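Local coordinates for protein ribose-phosphate pyrophosphokinase (Thermus thermophilus, PDB 5T3O) that probably makes phosphoribosyl pyrophosphate, a nucleotide precursor, by transferring the pyrophosphoryl group of ATP to ribose 5-phosphate with the help of magnesium, at residues Asp112-Ala117 and Gly134-Pro139; Val83-Pro88 and Asp120-Met125. All coordinates share one frame; numbering follows the deposited sequence.

Contact 1. Residues Asp112-Ala117 and Gly134-Pro139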
loop_
_atom_site.group_PDB
_atom_site.type_symbol
_atom_site.label_atom_id
_atom_site.label_comp_id
_atom_site.label_asym_id
_atom_site.label_seq_id
_atom_site.Cartn_x
_atom_site.Cartn_y
_atom_site.Cartn_z
ATOM N N ASP A 112 -5.633 2.964 -11.689
ATOM C CA ASP A 112 -5.189 2.070 -10.613
ATOM C C ASP A 112 -4.577 0.778 -11.132
ATOM O O ASP A 112 -3.523 0.380 -10.650
ATOM C CB ASP A 112 -6.322 1.769 -9.630
ATOM C CG ASP A 112 -6.670 2.961 -8.752
ATOM O OD1 ASP A 112 -5.796 3.816 -8.479
ATOM O OD2 ASP A 112 -7.831 3.029 -8.299
ATOM N N LEU A 113 -5.202 0.176 -12.141
ATOM C CA LEU A 113 -4.674 -1.032 -12.802
ATOM C C LEU A 113 -3.308 -0.804 -13.435
ATOM O O LEU A 113 -2.425 -1.657 -13.349
ATOM C CB LEU A 113 -5.633 -1.538 -13.901
ATOM C CG LEU A 113 -6.720 -2.581 -13.578
ATOM C CD1 LEU A 113 -7.145 -2.633 -12.119
ATOM C CD2 LEU A 113 -7.925 -2.396 -14.492
ATOM N N LEU A 114 -3.169 0.322 -14.122
ATOM C CA LEU A 114 -1.894 0.714 -14.747
ATOM C C LEU A 114 -0.812 0.862 -13.686
ATOM O O LEU A 114 0.305 0.413 -13.867
ATOM C CB LEU A 114 -2.042 2.050 -15.491
ATOM C CG LEU A 114 -2.131 2.198 -17.022
ATOM C CD1 LEU A 114 -2.235 0.921 -17.830
ATOM C CD2 LEU A 114 -3.265 3.151 -17.373
ATOM N N GLN A 115 -1.157 1.510 -12.585
ATOM C CA GLN A 115 -0.211 1.695 -11.480
ATOM C C GLN A 115 0.225 0.379 -10.843
ATOM O O GLN A 115 1.411 0.201 -10.570
ATOM C CB GLN A 115 -0.793 2.638 -10.426
ATOM C CG GLN A 115 -0.788 4.062 -10.926
ATOM C CD GLN A 115 -1.752 4.965 -10.207
ATOM O OE1 GLN A 115 -2.269 4.665 -9.116
ATOM N NE2 GLN A 115 -2.027 6.078 -10.829
ATOM N N THR A 116 -0.700 -0.558 -10.633
ATOM C CA THR A 116 -0.294 -1.814 -9.981
ATOM C C THR A 116 0.473 -2.684 -10.972
ATOM O O THR A 116 1.426 -3.354 -10.581
ATOM C CB THR A 116 -1.435 -2.547 -9.237
ATOM O OG1 THR A 116 -2.251 -3.261 -10.149
ATOM C CG2 THR A 116 -2.258 -1.575 -8.440
ATOM N N ALA A 117 0.127 -2.603 -12.260
ATOM C CA ALA A 117 0.960 -3.212 -13.316
ATOM C C ALA A 117 2.414 -2.711 -13.319
ATOM O O ALA A 117 3.322 -3.449 -13.721
ATOM C CB ALA A 117 0.335 -2.986 -14.688
ATOM N N GLY A 134 -6.609 13.834 -12.354
ATOM C CA GLY A 134 -6.721 13.518 -10.938
ATOM C C GLY A 134 -7.083 12.080 -10.544
ATOM O O GLY A 134 -7.113 11.773 -9.349
ATOM N N PHE A 135 -7.379 11.226 -11.530
ATOM C CA PHE A 135 -7.549 9.787 -11.316
ATOM C C PHE A 135 -6.215 9.062 -11.218
ATOM O O PHE A 135 -6.171 7.957 -10.681
ATOM C CB PHE A 135 -8.386 9.130 -12.431
ATOM C CG PHE A 135 -9.817 9.619 -12.530
ATOM C CD1 PHE A 135 -10.434 10.333 -11.511
ATOM C CD2 PHE A 135 -10.574 9.315 -13.666
ATOM C CE1 PHE A 135 -11.744 10.756 -11.631
ATOM C CE2 PHE A 135 -11.890 9.738 -13.784
ATOM C CZ PHE A 135 -12.477 10.457 -12.765
ATOM N N PHE A 136 -5.142 9.672 -11.719
ATOM C CA PHE A 136 -3.801 9.111 -11.611
ATOM C C PHE A 136 -3.042 9.708 -10.418
ATOM O O PHE A 136 -3.009 10.917 -10.258
ATOM C CB PHE A 136 -3.025 9.364 -12.904
ATOM C CG PHE A 136 -3.555 8.601 -14.081
ATOM C CD1 PHE A 136 -4.674 9.042 -14.769
ATOM C CD2 PHE A 136 -2.960 7.414 -14.476
ATOM C CE1 PHE A 136 -5.174 8.327 -15.848
ATOM C CE2 PHE A 136 -3.455 6.695 -15.552
ATOM C CZ PHE A 136 -4.563 7.153 -16.245
ATOM N N LYS A 137 -2.501 8.847 -9.552
ATOM C CA LYS A 137 -1.426 9.209 -8.602
ATOM C C LYS A 137 -0.109 9.503 -9.322
ATOM O O LYS A 137 0.552 10.469 -9.016
ATOM C CB LYS A 137 -1.215 8.083 -7.568
ATOM C CG LYS A 137 -0.146 8.335 -6.489
ATOM C CD LYS A 137 -0.209 9.724 -5.857
ATOM C CE LYS A 137 -1.572 10.043 -5.262
ATOM N NZ LYS A 137 -1.772 11.499 -5.050
ATOM N N ILE A 138 0.271 8.653 -10.269
ATOM C CA ILE A 138 1.470 8.878 -11.083
ATOM C C ILE A 138 1.365 10.118 -11.972
ATOM O O ILE A 138 0.254 10.551 -12.292
ATOM C CB ILE A 138 1.873 7.652 -11.941
ATOM C CG1 ILE A 138 0.781 7.287 -12.973
ATOM C CG2 ILE A 138 2.289 6.510 -11.015
ATOM C CD1 ILE A 138 1.096 6.087 -13.850
ATOM N N PRO A 139 2.520 10.692 -12.369
ATOM C CA PRO A 139 2.502 11.859 -13.268
ATOM C C PRO A 139 1.928 11.526 -14.641
ATOM O O PRO A 139 2.312 10.502 -15.230
ATOM C CB PRO A 139 3.987 12.229 -13.411
ATOM C CG PRO A 139 4.663 11.614 -12.246
ATOM C CD PRO A 139 3.885 10.384 -11.900
HETATM O O HOH W 1 -5.027 6.396 -8.753
#

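Contact 2. Residues Val83-Pro88 and Asp120-Met125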
loop_
_atom_site.group_PDB
_atom_site.type_symbol
_atom_site.label_atom_id
_atom_site.label_comp_id
_atom_site.label_asym_id
_atom_site.label_seq_id
_atom_site.Cartn_x
_atom_site.Cartn_y
_atom_site.Cartn_z
ATOM N N VAL A 83 9.183 3.176 -16.526
ATOM C CA VAL A 83 8.282 2.832 -17.631
ATOM C C VAL A 83 7.119 3.807 -17.728
ATOM O O VAL A 83 6.450 4.106 -16.745
ATOM C CB VAL A 83 7.889 1.313 -17.713
ATOM C CG1 VAL A 83 8.443 0.511 -16.562
ATOM C CG2 VAL A 83 6.391 1.073 -17.907
ATOM N N THR A 84 6.933 4.325 -18.937
ATOM C CA THR A 84 5.879 5.270 -19.234
ATOM C C THR A 84 4.874 4.579 -20.134
ATOM O O THR A 84 5.254 3.922 -21.095
ATOM C CB THR A 84 6.445 6.505 -19.954
ATOM O OG1 THR A 84 7.467 7.084 -19.139
ATOM C CG2 THR A 84 5.349 7.550 -20.230
ATOM N N ALA A 85 3.602 4.711 -19.794
ATOM C CA ALA A 85 2.525 4.263 -20.645
ATOM C C ALA A 85 2.198 5.408 -21.596
ATOM O O ALA A 85 1.624 6.420 -21.195
ATOM C CB ALA A 85 1.312 3.888 -19.810
ATOM N N VAL A 86 2.611 5.265 -22.849
ATOM C CA VAL A 86 2.245 6.225 -23.880
ATOM C C VAL A 86 0.885 5.799 -24.444
ATOM O O VAL A 86 0.792 4.842 -25.213
ATOM C CB VAL A 86 3.323 6.304 -24.973
ATOM C CG1 VAL A 86 2.903 7.268 -26.073
ATOM C CG2 VAL A 86 4.649 6.729 -24.359
ATOM N N ILE A 87 -0.160 6.493 -24.016
ATOM C CA ILE A 87 -1.536 6.202 -24.405
ATOM C C ILE A 87 -2.095 7.358 -25.251
ATOM O O ILE A 87 -2.712 8.283 -24.705
ATOM C CB ILE A 87 -2.446 5.988 -23.171
ATOM C CG1 ILE A 87 -1.819 4.984 -22.191
ATOM C CG2 ILE A 87 -3.820 5.489 -23.607
ATOM C CD1 ILE A 87 -2.586 4.867 -20.887
ATOM N N PRO A 88 -1.902 7.301 -26.583
ATOM C CA PRO A 88 -2.341 8.444 -27.400
ATOM C C PRO A 88 -3.824 8.729 -27.270
ATOM O O PRO A 88 -4.195 9.884 -27.071
ATOM C CB PRO A 88 -1.961 8.037 -28.825
ATOM C CG PRO A 88 -0.833 7.085 -28.658
ATOM C CD PRO A 88 -1.106 6.345 -27.372
ATOM N N ASP A 120 5.154 4.031 -14.207
ATOM C CA ASP A 120 5.666 5.177 -13.437
ATOM C C ASP A 120 5.083 6.500 -13.916
ATOM O O ASP A 120 5.021 7.454 -13.147
ATOM C CB ASP A 120 7.192 5.249 -13.530
ATOM C CG ASP A 120 7.859 4.013 -12.994
ATOM O OD1 ASP A 120 7.542 3.606 -11.853
ATOM O OD2 ASP A 120 8.694 3.426 -13.708
ATOM N N ARG A 121 4.687 6.569 -15.187
ATOM C CA ARG A 121 4.021 7.757 -15.723
ATOM C C ARG A 121 3.188 7.444 -16.966
ATOM O O ARG A 121 3.313 6.377 -17.578
ATOM C CB ARG A 121 5.038 8.885 -16.025
ATOM C CG ARG A 121 6.317 8.420 -16.697
ATOM C CD ARG A 121 7.180 9.563 -17.267
ATOM N NE ARG A 121 7.532 10.543 -16.248
ATOM C CZ ARG A 121 6.958 11.730 -16.043
ATOM N NH1 ARG A 121 5.966 12.196 -16.794
ATOM N NH2 ARG A 121 7.396 12.473 -15.046
ATOM N N VAL A 122 2.333 8.400 -17.305
ATOM C CA VAL A 122 1.496 8.335 -18.476
ATOM C C VAL A 122 1.814 9.538 -19.369
ATOM O O VAL A 122 2.009 10.652 -18.880
ATOM C CB VAL A 122 0.001 8.313 -18.080
ATOM C CG1 VAL A 122 -0.907 8.384 -19.304
ATOM C CG2 VAL A 122 -0.303 7.062 -17.263
ATOM N N LEU A 123 1.866 9.278 -20.679
ATOM C CA LEU A 123 1.917 10.311 -21.708
ATOM C C LEU A 123 0.690 10.130 -22.611
ATOM O O LEU A 123 0.538 9.093 -23.256
ATOM C CB LEU A 123 3.201 10.166 -22.525
ATOM C CG LEU A 123 3.828 11.388 -23.216
ATOM C CD1 LEU A 123 4.575 10.931 -24.458
ATOM C CD2 LEU A 123 2.849 12.501 -23.566
ATOM N N THR A 124 -0.179 11.137 -22.656
ATOM C CA THR A 124 -1.440 11.039 -23.396
ATOM C C THR A 124 -1.820 12.364 -24.079
ATOM O O THR A 124 -1.263 13.417 -23.762
ATOM C CB THR A 124 -2.568 10.550 -22.461
ATOM O OG1 THR A 124 -3.720 10.188 -23.231
ATOM C CG2 THR A 124 -2.946 11.611 -21.420
ATOM N N MET A 125 -2.759 12.296 -25.024
ATOM C CA MET A 125 -3.229 13.483 -25.754
ATOM C C MET A 125 -4.740 13.637 -25.638
ATOM O O MET A 125 -5.472 12.664 -25.806
ATOM C CB MET A 125 -2.825 13.394 -27.223
ATOM C CG MET A 125 -3.170 14.630 -28.046
ATOM S SD MET A 125 -2.491 14.533 -29.705
ATOM C CE MET A 125 -0.782 14.973 -29.400
#

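Contact 1. Residues Asp112-Ala117 and Gly134-Pro139
L114 and Q115 on helix 106-117 meet F136, K137 and I138 of the loop, with a water spanning the gap at its start. This water lies within hydrogen-bonding distance of F135 O and D112 OD1, 2.7 Å from each, and can link the two, although it has more acceptors in reach than protons. At F136, CG is anti to the carbonyl carbon (chi1 -68°), which carries the ring over to the helix. Its edge faces L114, whose CD2 lies near the ring plane, 4.0 Å from F136 CE2. K137 comes next, and here the side-chain amide of Q115 reaches the loop main chain, with Q115 CD 4.0 Å from K137 N. The lysine starts beside this amide but then bends away twice, at chi2 and chi3, and NZ forms a salt bridge with D112 of the second subunit; D112 of this chain pairs in the same way with K137 of that subunit. I138 completes the contact, its side chain running antiparallel to that of Q115: CG2 and CD1 of I138 both pack on Q115 CG, at 3.9 and 4.0 Å. The contact thus ties the later part of helix 106-117 to the loop leading into strand 140-143. Behind it, F136 and I138 rest on V122 of strand 121-125, while L114 packs on L68 and L69 of helix 61-77.

Contact 2. Residues Val83-Pro88 and Asp120-Met125
T84 and R121 stand side by side on one face of the parallel sheet, in the two strands of a beta-alpha-beta unit whose crossover is helix 106-117. The fit is tight: T84 OG1 comes within 3.0 Å of R121 CG, the aliphatic part of an arginine that sends NH1 to D141 in a salt bridge and NH2 to S79 of the fourth subunit. Farther along this face V86 and L123 also point the same way, V86 CG2 lying 4.2 Å from L123 CB. A85, V122 and I87 occupy the other face, where the I87 CD1 methyl meets V122 CG1 at 4.2 Å. Between the two layers the backbones are joined by bonds such as L123 N to A85 O, 2.9 Å. Where strand 121-125 begins, the D120 side chain lies roughly perpendicular to that of V83, and its OD2 accepts from V83 N at 2.9 Å on the anti side of the carboxylate, while D120 N donates to V83 O. OD1 of D120 forms a salt bridge with K76, and an alanine here would probably leave both V83 N and the K76 ammonium without this carboxylate partner. At the far end a side chain adds to the pairing: with OG1 anti to its own backbone N (chi1 -168°), T124 donates that hydroxyl to I87 O at 2.6 Å, almost end-on to the carbonyl (C=O...donor angle 170°).

In the fold
Both contacts draw on one beta-alpha-beta unit: contact 2 pairs its two strands deep inside the chain, and contact 1, farther out, sets its helix against the loop that follows the second strand. Their chemistry differs accordingly: contact 2 rests mainly on main-chain hydrogen bonds between buried strands, contact 1 on side-chain packing and a water, its charged residues D112 and K137 turning to the second subunit, as R121 of contact 2 turns to the fourth. Buried area follows suit, 511 Å² against 251 Å². The two touch directly, since P139 O lies 3.0 Å from V122 N, a probable hydrogen bond that starts the pairing of strand 121-125 with the next strand, and I138 CB packs on D120 O.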